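Local coordinates for protein 2-oxoglutarate dehydrogenase E3 component (Thermus thermophilus, PDB 2YQU) that probably catalyses the NAD+-dependent reoxidation of dihydrolipoyl groups, using one bound FAD per subunit, as the E3 component of 2-oxoglutarate dehydrogenase, at residues V185-G190 with Q221-R226; H289-T292 with I297-I300; V303-G306 with H311-S314. One frame throughout, in Å; residues are numbered along the deposited sequence.

Interaction 1: residues V185-G190 with Q221-R226; sequences VWHRLG and QGLTIR
The CA atoms of His187 and Leu223 are the nearest pair across the contact, 7.1 Å apart, where the last turn of helix 177-188 passes the short link between helix 208-221 and strand 224-226. Both pieces belong to the second Rossmann-type unit of the chain, whose predicted NAD(+)-binding glycine-rich turn leads into helix 177-188. Strand 224-226 is the outermost strand of the parallel sheet at this end and pairs with strand 192-196. Each helix closes in a Schellman motif, at Gly190 and at Gly222, and the second of these motifs forms part of the contact.

One ring carries almost all of the contact. With CG anti to the backbone N (chi1 169°), the imidazole of His187 extends from its helix to the C-terminal end of helix 208-221. There NE2 donates to Gln221 O at 2.8 Å. The bond is bent, 140° at the hydrogen, and NE2 stands well above the carbonyl plane. On the other ring nitrogen, ND1 makes a weak hydrogen bond to Ala191 O. These two bonds and the Leu223 methyl over one face together limit the ring's rotation; having both nitrogens directed at oxygens, one of them at a helix C-terminus, could favour a protonated imidazole.

Gly222 comes near the ring, its C 3.6 Å from His187 CE1. At its positive phi of 118° a CB would be jammed against the carbonyl O of Gln221, and it would also lie tight against His187 CE1. Leu223 supplies the apolar side: its CD1 sits over one face of the imidazole in a CH-pi contact, 3.7 Å from the ring centroid. The methyl is shifted off the ring centre, and its shortest approach is Leu223 CD1 to His187 CD2, 3.4 Å.

Interaction 2: residues H289-T292 with I297-I300; sequences HLRT and IYAI
Arg291 and Tyr298 face each other as a non-hydrogen-bonded antiparallel pair, CA to CA 4.2 Å, forming a single beta bridge where the chain doubles back onto strand 297-299. Two backbone bonds define it: Ala299 N donates to Leu290 O at 3.0 Å, and Thr292 N to Ile297 O at 2.9 Å. Leu290 O also receives a CA-H...O contact from Tyr298 CA, 3.1 Å away, while the hydroxyl of Thr292 has both Ile297 O and Val294 O within reach, and its single proton can serve only one of them at a time.

Aromatic contacts come next. Arg291 CG lies over one face of the Tyr298 ring, 3.9 Å from its centroid, in a CH-pi contact. His289 O meets the ring at its edge, 3.4 Å from Tyr298 CE2. Beyond CG the arginine chain bends (chi3 -66°), and its NE forms a salt bridge with Asp287, while Tyr298 OH bonds to His323 ND1. A leucine in place of Tyr298 would probably leave His323 ND1 without its hydroxyl partner and Arg291 CG without a flat surface to rest on.

Apolar packing is lighter: Leu290 CD1 touches Ile300 CG2 at 4.0 Å, the two side chains nearly perpendicular.

Strand 297-299 ends the parallel sheet of the FAD-binding Rossmann-type unit. Backbone hydrogen bonds join Tyr298 to Ile133 and Ile135 of strand 133-135, while helix 310-326 packs on this contact through Glu316, His323 and Met324.

Interaction 3: residues V303-G306 with H311-S314; sequences VVRG and HKAS. With FAD (flavin-adenine dinucleotide), chain D; CO3 (carbonate ion), chain C.
The contact is part of the wall of the FAD pocket, to which His311 and Ala313 belong: helix 310-326 begins at the cofactor, which accepts a hydrogen bond from Ala310 N, and Lys312 on its first turn reaches back to the loop that follows strand 297-299. The lysine chain leaves the helix with CG opposite its backbone N (chi1 -178°), then bends at chi2 and chi3. NZ donates a hydrogen bond to Arg305 O at 2.9 Å, from above the carbonyl plane. It also donates to a water within reach of Val304 O and Gly306 O, and forms a salt bridge with Glu316 OE1 and a hydrogen bond to Gly301 O. Arg305 NH1 is 4.2 Å from Lys312 NZ; Glu316 serves both, OE1 on Lys312 and OE2 on Arg305, which probably offsets the like charges. At Gly306 (phi 108°) a CB would clash with Lys312 CE and be jammed against the carbonyl O of Arg305.

Ala313 CB lies 3.7 Å from FAD O5', His311 ND1 3.7 Å from FAD O2, and Ser314 OG 2.8 Å from O3 of a carbonate probably taken from the crystallisation liquor.

While His311 packs on His432 of the second subunit, Lys312 ties helix 310-326 to the loop after strand 297-299.

Overall arrangement
Interactions 2 and 3 are consecutive pieces of the FAD-binding unit, sharing the region of strand 297-299 and helix 310-326; their centres lie about 11 Å apart, and Ala299 CB touches Val304 CG1 at 3.4 Å. Interaction 1 stands alone in the NAD(+)-binding unit, its centre about 41 Å from that of interaction 2, on the opposite side of the chain's centre. Interaction 2 is buried and rests on backbone bonding and an aromatic face. The other two are partly buried, each with one polar side chain gripping a backbone carbonyl: a histidine at a helix C-terminus in interaction 1, a lysine near a helix N-terminus beside the cofactor in interaction 3.

Interaction 1: residues V185-G190 with Q221-R226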
loop_
_atom_site.group_PDB
_atom_site.type_symbol
_atom_site.label_atom_id
_atom_site.label_comp_id
_atom_site.label_asym_id
_atom_site.label_seq_id
_atom_site.Cartn_x
_atom_site.Cartn_y
_atom_site.Cartn_z
ATOM N N VAL A 185 13.349 -16.435 3.402
ATOM C CA VAL A 185 14.075 -16.280 2.145
ATOM C C VAL A 185 14.572 -17.645 1.658
ATOM O O VAL A 185 14.369 -18.003 0.508
ATOM C CB VAL A 185 15.278 -15.322 2.303
ATOM C CG1 VAL A 185 16.276 -15.485 1.157
ATOM C CG2 VAL A 185 14.805 -13.878 2.385
ATOM N N TRP A 186 15.218 -18.392 2.549
ATOM C CA TRP A 186 15.861 -19.650 2.164
ATOM C C TRP A 186 14.852 -20.791 2.083
ATOM O O TRP A 186 15.002 -21.695 1.248
ATOM C CB TRP A 186 17.048 -19.945 3.094
ATOM C CG TRP A 186 18.131 -18.927 2.895
ATOM C CD1 TRP A 186 18.464 -17.909 3.742
ATOM C CD2 TRP A 186 18.958 -18.771 1.741
ATOM N NE1 TRP A 186 19.475 -17.154 3.198
ATOM C CE2 TRP A 186 19.794 -17.659 1.967
ATOM C CE3 TRP A 186 19.093 -19.474 0.538
ATOM C CZ2 TRP A 186 20.750 -17.236 1.038
ATOM C CZ3 TRP A 186 20.039 -19.051 -0.387
ATOM C CH2 TRP A 186 20.857 -17.944 -0.131
ATOM N N HIS A 187 13.800 -20.724 2.897
ATOM C CA HIS A 187 12.701 -21.683 2.811
ATOM C C HIS A 187 12.044 -21.640 1.424
ATOM O O HIS A 187 11.734 -22.679 0.835
ATOM C CB HIS A 187 11.659 -21.416 3.890
ATOM C CG HIS A 187 10.397 -22.193 3.696
ATOM N ND1 HIS A 187 10.337 -23.561 3.841
ATOM C CD2 HIS A 187 9.160 -21.800 3.316
ATOM C CE1 HIS A 187 9.109 -23.975 3.578
ATOM N NE2 HIS A 187 8.375 -22.925 3.259
ATOM N N ARG A 188 11.848 -20.432 0.906
ATOM C CA ARG A 188 11.280 -20.250 -0.425
ATOM C C ARG A 188 12.127 -20.892 -1.521
ATOM O O ARG A 188 11.605 -21.256 -2.568
ATOM C CB ARG A 188 11.140 -18.768 -0.735
ATOM C CG ARG A 188 10.067 -18.094 0.037
ATOM C CD ARG A 188 10.167 -16.591 -0.040
ATOM N NE ARG A 188 9.008 -15.946 0.561
ATOM C CZ ARG A 188 8.888 -14.633 0.703
ATOM N NH1 ARG A 188 9.834 -13.820 0.255
ATOM N NH2 ARG A 188 7.795 -14.130 1.271
ATOM N N LEU A 189 13.433 -20.988 -1.286
ATOM C CA LEU A 189 14.363 -21.545 -2.264
ATOM C C LEU A 189 14.639 -23.041 -2.052
ATOM O O LEU A 189 15.476 -23.621 -2.747
ATOM C CB LEU A 189 15.671 -20.748 -2.233
ATOM C CG LEU A 189 15.506 -19.251 -2.548
ATOM C CD1 LEU A 189 16.843 -18.553 -2.538
ATOM C CD2 LEU A 189 14.803 -19.025 -3.885
ATOM N N GLY A 190 13.939 -23.653 -1.104
ATOM C CA GLY A 190 13.954 -25.102 -0.944
ATOM C C GLY A 190 14.578 -25.606 0.343
ATOM O O GLY A 190 14.664 -26.817 0.561
ATOM N N GLN A 221 3.121 -22.683 5.793
ATOM C CA GLN A 221 4.020 -22.508 4.651
ATOM C C GLN A 221 5.122 -23.564 4.616
ATOM O O GLN A 221 5.705 -23.821 3.563
ATOM C CB GLN A 221 4.616 -21.094 4.645
ATOM C CG GLN A 221 3.587 -20.030 4.267
ATOM C CD GLN A 221 4.100 -18.597 4.292
ATOM O OE1 GLN A 221 3.307 -17.660 4.140
ATOM N NE2 GLN A 221 5.405 -18.418 4.468
ATOM N N GLY A 222 5.409 -24.162 5.769
ATOM C CA GLY A 222 6.329 -25.283 5.860
ATOM C C GLY A 222 7.580 -25.060 6.701
ATOM O O GLY A 222 8.461 -25.905 6.704
ATOM N N LEU A 223 7.674 -23.936 7.405
ATOM C CA LEU A 223 8.746 -23.753 8.381
ATOM C C LEU A 223 8.385 -24.535 9.627
ATOM O O LEU A 223 7.206 -24.681 9.965
ATOM C CB LEU A 223 8.919 -22.276 8.756
ATOM C CG LEU A 223 9.618 -21.369 7.740
ATOM C CD1 LEU A 223 8.678 -21.007 6.592
ATOM C CD2 LEU A 223 10.123 -20.115 8.432
ATOM N N THR A 224 9.396 -25.055 10.304
ATOM C CA THR A 224 9.208 -25.620 11.630
ATOM C C THR A 224 9.490 -24.496 12.616
ATOM O O THR A 224 10.544 -23.876 12.537
ATOM C CB THR A 224 10.165 -26.790 11.842
ATOM O OG1 THR A 224 9.794 -27.868 10.973
ATOM C CG2 THR A 224 10.042 -27.364 13.250
ATOM N N ILE A 225 8.530 -24.198 13.486
ATOM C CA ILE A 225 8.680 -23.171 14.519
ATOM C C ILE A 225 8.553 -23.820 15.899
ATOM O O ILE A 225 7.536 -24.434 16.213
ATOM C CB ILE A 225 7.592 -22.072 14.383
ATOM C CG1 ILE A 225 7.498 -21.529 12.947
ATOM C CG2 ILE A 225 7.846 -20.935 15.365
ATOM C CD1 ILE A 225 8.736 -20.840 12.461
ATOM N N ARG A 226 9.578 -23.663 16.729
ATOM C CA ARG A 226 9.583 -24.248 18.060
ATOM C C ARG A 226 9.895 -23.182 19.089
ATOM O O ARG A 226 11.038 -22.749 19.218
ATOM C CB ARG A 226 10.607 -25.368 18.153
ATOM C CG ARG A 226 10.339 -26.509 17.194
ATOM C CD ARG A 226 11.417 -27.548 17.216
ATOM N NE ARG A 226 11.492 -28.172 18.530
ATOM C CZ ARG A 226 12.443 -29.014 18.914
ATOM N NH1 ARG A 226 13.425 -29.354 18.089
ATOM N NH2 ARG A 226 12.400 -29.526 20.136
#

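Interaction 2: residues H289-T292 with I297-I300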
loop_
_atom_site.group_PDB
_atom_site.type_symbol
_atom_site.label_atom_id
_atom_site.label_comp_id
_atom_site.label_asym_id
_atom_site.label_seq_id
_atom_site.Cartn_x
_atom_site.Cartn_y
_atom_site.Cartn_z
ATOM N N HIS A 289 15.097 14.938 24.327
ATOM C CA HIS A 289 15.626 15.631 23.150
ATOM C C HIS A 289 16.852 14.946 22.558
ATOM O O HIS A 289 17.528 15.515 21.706
ATOM C CB HIS A 289 15.953 17.070 23.514
ATOM C CG HIS A 289 14.806 17.786 24.146
ATOM N ND1 HIS A 289 13.948 18.590 23.431
ATOM C CD2 HIS A 289 14.353 17.788 25.420
ATOM C CE1 HIS A 289 13.028 19.077 24.246
ATOM N NE2 HIS A 289 13.249 18.600 25.456
ATOM N N LEU A 290 17.111 13.723 23.019
ATOM C CA LEU A 290 18.200 12.866 22.546
ATOM C C LEU A 290 19.587 13.355 22.974
ATOM O O LEU A 290 20.590 12.948 22.406
ATOM C CB LEU A 290 18.114 12.650 21.028
ATOM C CG LEU A 290 16.768 12.049 20.612
ATOM C CD1 LEU A 290 16.451 12.340 19.169
ATOM C CD2 LEU A 290 16.750 10.546 20.899
ATOM N N ARG A 291 19.642 14.212 23.993
ATOM C CA ARG A 291 20.920 14.627 24.566
ATOM C C ARG A 291 21.398 13.587 25.567
ATOM O O ARG A 291 20.612 13.078 26.370
ATOM C CB ARG A 291 20.795 15.952 25.323
ATOM C CG ARG A 291 20.401 17.148 24.510
ATOM C CD ARG A 291 20.085 18.367 25.388
ATOM N NE ARG A 291 18.893 18.138 26.205
ATOM C CZ ARG A 291 18.251 19.077 26.908
ATOM N NH1 ARG A 291 18.650 20.341 26.893
ATOM N NH2 ARG A 291 17.186 18.744 27.622
ATOM N N THR A 292 22.694 13.310 25.552
ATOM C CA THR A 292 23.320 12.549 26.623
ATOM C C THR A 292 23.436 13.477 27.826
ATOM O O THR A 292 22.950 14.622 27.791
ATOM C CB THR A 292 24.726 12.051 26.220
ATOM O OG1 THR A 292 25.596 13.175 26.017
ATOM C CG2 THR A 292 24.716 11.321 24.876
ATOM N N ILE A 297 26.371 16.710 23.290
ATOM C CA ILE A 297 26.543 15.398 22.678
ATOM C C ILE A 297 25.201 14.696 22.708
ATOM O O ILE A 297 24.615 14.528 23.773
ATOM C CB ILE A 297 27.581 14.558 23.410
ATOM C CG1 ILE A 297 28.903 15.314 23.490
ATOM C CG2 ILE A 297 27.802 13.247 22.665
ATOM C CD1 ILE A 297 29.983 14.553 24.191
ATOM N N TYR A 298 24.732 14.313 21.531
ATOM C CA TYR A 298 23.460 13.640 21.360
ATOM C C TYR A 298 23.720 12.197 20.938
ATOM O O TYR A 298 24.790 11.874 20.442
ATOM C CB TYR A 298 22.646 14.325 20.274
ATOM C CG TYR A 298 22.154 15.728 20.591
ATOM C CD1 TYR A 298 23.044 16.786 20.753
ATOM C CD2 TYR A 298 20.798 16.001 20.667
ATOM C CE1 TYR A 298 22.589 18.078 21.016
ATOM C CE2 TYR A 298 20.332 17.286 20.928
ATOM C CZ TYR A 298 21.229 18.316 21.104
ATOM O OH TYR A 298 20.754 19.589 21.362
ATOM N N ALA A 299 22.728 11.335 21.113
ATOM C CA ALA A 299 22.818 9.950 20.636
ATOM C C ALA A 299 21.470 9.486 20.117
ATOM O O ALA A 299 20.436 9.861 20.663
ATOM C CB ALA A 299 23.296 9.039 21.744
ATOM N N ILE A 300 21.502 8.669 19.068
ATOM C CA ILE A 300 20.298 8.267 18.327
ATOM C C ILE A 300 20.407 6.851 17.773
ATOM O O ILE A 300 21.486 6.284 17.681
ATOM C CB ILE A 300 20.050 9.214 17.126
ATOM C CG1 ILE A 300 21.235 9.157 16.143
ATOM C CG2 ILE A 300 19.768 10.648 17.599
ATOM C CD1 ILE A 300 20.990 9.785 14.770
#

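Interaction 3: residues V303-G306 with H311-S314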
loop_
_atom_site.group_PDB
_atom_site.type_symbol
_atom_site.label_atom_id
_atom_site.label_comp_id
_atom_site.label_asym_id
_atom_site.label_seq_id
_atom_site.Cartn_x
_atom_site.Cartn_y
_atom_site.Cartn_z
ATOM N N VAL A 303 21.841 2.653 19.047
ATOM C CA VAL A 303 22.709 2.786 20.216
ATOM C C VAL A 303 21.991 3.333 21.466
ATOM O O VAL A 303 22.536 3.285 22.554
ATOM C CB VAL A 303 23.978 3.631 19.910
ATOM C CG1 VAL A 303 23.713 5.132 20.044
ATOM C CG2 VAL A 303 25.122 3.204 20.812
ATOM N N VAL A 304 20.770 3.838 21.305
ATOM C CA VAL A 304 19.966 4.307 22.429
ATOM C C VAL A 304 18.669 3.499 22.534
ATOM O O VAL A 304 18.389 2.646 21.697
ATOM C CB VAL A 304 19.656 5.835 22.337
ATOM C CG1 VAL A 304 20.946 6.631 22.156
ATOM C CG2 VAL A 304 18.689 6.136 21.219
ATOM N N ARG A 305 17.896 3.769 23.579
ATOM C CA ARG A 305 16.647 3.045 23.847
ATOM C C ARG A 305 15.651 3.169 22.698
ATOM O O ARG A 305 15.715 4.113 21.918
ATOM C CB ARG A 305 15.990 3.545 25.146
ATOM C CG ARG A 305 15.189 4.857 25.039
ATOM C CD ARG A 305 16.044 6.098 24.856
ATOM N NE ARG A 305 15.245 7.308 24.645
ATOM C CZ ARG A 305 14.846 7.762 23.461
ATOM N NH1 ARG A 305 15.131 7.102 22.341
ATOM N NH2 ARG A 305 14.146 8.885 23.397
ATOM N N GLY A 306 14.718 2.223 22.624
ATOM C CA GLY A 306 13.628 2.285 21.666
ATOM C C GLY A 306 13.782 1.260 20.558
ATOM O O GLY A 306 14.827 0.609 20.464
ATOM N N HIS A 311 13.974 3.722 10.273
ATOM C CA HIS A 311 13.212 4.971 10.296
ATOM C C HIS A 311 13.055 5.580 11.693
ATOM O O HIS A 311 12.790 6.785 11.806
ATOM C CB HIS A 311 11.855 4.786 9.627
ATOM C CG HIS A 311 11.050 3.647 10.167
ATOM N ND1 HIS A 311 11.059 2.393 9.598
ATOM C CD2 HIS A 311 10.187 3.579 11.206
ATOM C CE1 HIS A 311 10.227 1.603 10.258
ATOM N NE2 HIS A 311 9.690 2.298 11.242
ATOM N N LYS A 312 13.207 4.765 12.740
ATOM C CA LYS A 312 13.272 5.259 14.106
ATOM C C LYS A 312 14.567 6.041 14.222
ATOM O O LYS A 312 14.572 7.158 14.708
ATOM C CB LYS A 312 13.267 4.108 15.124
ATOM C CG LYS A 312 13.293 4.541 16.570
ATOM C CD LYS A 312 14.694 4.677 17.103
ATOM C CE LYS A 312 14.756 4.367 18.591
ATOM N NZ LYS A 312 16.142 4.573 19.108
ATOM N N ALA A 313 15.651 5.444 13.746
ATOM C CA ALA A 313 16.968 6.086 13.826
ATOM C C ALA A 313 16.976 7.418 13.083
ATOM O O ALA A 313 17.478 8.416 13.607
ATOM C CB ALA A 313 18.042 5.182 13.267
ATOM N N SER A 314 16.431 7.433 11.866
ATOM C CA SER A 314 16.433 8.626 11.030
ATOM C C SER A 314 15.564 9.726 11.633
ATOM O O SER A 314 15.943 10.883 11.625
ATOM C CB SER A 314 15.991 8.297 9.599
ATOM O OG SER A 314 14.663 7.791 9.570
HETATM P PA FAD D . 23.640 1.666 11.756
HETATM O O1A FAD D . 24.101 0.366 12.300
HETATM O O2A FAD D . 22.759 1.523 10.508
HETATM O O5B FAD D . 24.916 2.589 11.469
HETATM C C5B FAD D . 25.955 2.657 12.414
HETATM C C4B FAD D . 27.234 2.927 11.652
HETATM O O4B FAD D . 28.199 3.401 12.569
HETATM C C3B FAD D . 27.816 1.673 11.004
HETATM O O3B FAD D . 27.952 1.862 9.614
HETATM C C2B FAD D . 29.170 1.497 11.664
HETATM O O2B FAD D . 30.154 1.071 10.747
HETATM C C1B FAD D . 29.460 2.887 12.204
HETATM N N9A FAD D . 30.306 2.984 13.398
HETATM C C8A FAD D . 30.130 2.383 14.619
HETATM N N7A FAD D . 31.105 2.795 15.449
HETATM C C5A FAD D . 31.904 3.654 14.775
HETATM C C6A FAD D . 33.045 4.368 15.131
HETATM N N6A FAD D . 33.495 4.419 16.382
HETATM N N1A FAD D . 33.618 5.174 14.182
HETATM C C2A FAD D . 33.114 5.299 12.911
HETATM N N3A FAD D . 31.979 4.595 12.569
HETATM C C4A FAD D . 31.405 3.786 13.488
HETATM N N1 FAD D . 15.223 -1.892 10.066
HETATM C C2 FAD D . 14.054 -1.430 9.501
HETATM O O2 FAD D . 13.517 -0.392 9.900
HETATM N N3 FAD D . 13.472 -2.134 8.477
HETATM C C4 FAD D . 14.038 -3.302 8.016
HETATM O O4 FAD D . 13.588 -3.768 6.983
HETATM C C4X FAD D . 15.224 -3.781 8.571
HETATM N N5 FAD D . 15.802 -4.954 8.112
HETATM C C5X FAD D . 16.989 -5.399 8.690
HETATM C C6 FAD D . 17.568 -6.583 8.226
HETATM C C7 FAD D . 18.762 -7.049 8.796
HETATM C C7M FAD D . 19.411 -8.270 8.200
HETATM C C8 FAD D . 19.371 -6.331 9.820
HETATM C C8M FAD D . 20.793 -6.618 10.232
HETATM C C9 FAD D . 18.788 -5.150 10.284
HETATM C C9A FAD D . 17.591 -4.683 9.729
HETATM N N10 FAD D . 16.992 -3.510 10.196
HETATM C C10 FAD D . 15.816 -3.067 9.610
HETATM C "C1'" FAD D . 17.516 -2.754 11.390
HETATM C "C2'" FAD D . 18.331 -1.562 10.880
HETATM O "O2'" FAD D . 19.407 -2.003 10.067
HETATM C "C3'" FAD D . 18.827 -0.672 12.015
HETATM O "O3'" FAD D . 17.744 -0.330 12.859
HETATM C "C4'" FAD D . 19.435 0.617 11.474
HETATM O "O4'" FAD D . 20.510 0.329 10.612
HETATM C "C5'" FAD D . 19.874 1.532 12.623
HETATM O "O5'" FAD D . 20.507 2.684 12.112
HETATM P P FAD D . 21.657 3.426 12.955
HETATM O O1P FAD D . 22.065 4.667 12.231
HETATM O O2P FAD D . 21.249 3.606 14.406
HETATM O O3P FAD D . 22.917 2.418 12.984
HETATM C C CO3 C . 15.265 6.192 6.605
HETATM O O1 CO3 C . 15.913 6.806 5.645
HETATM O O2 CO3 C . 15.775 5.131 7.150
HETATM O O3 CO3 C . 14.110 6.623 7.039
HETATM O O HOH W 1 17.031 1.669 19.253
#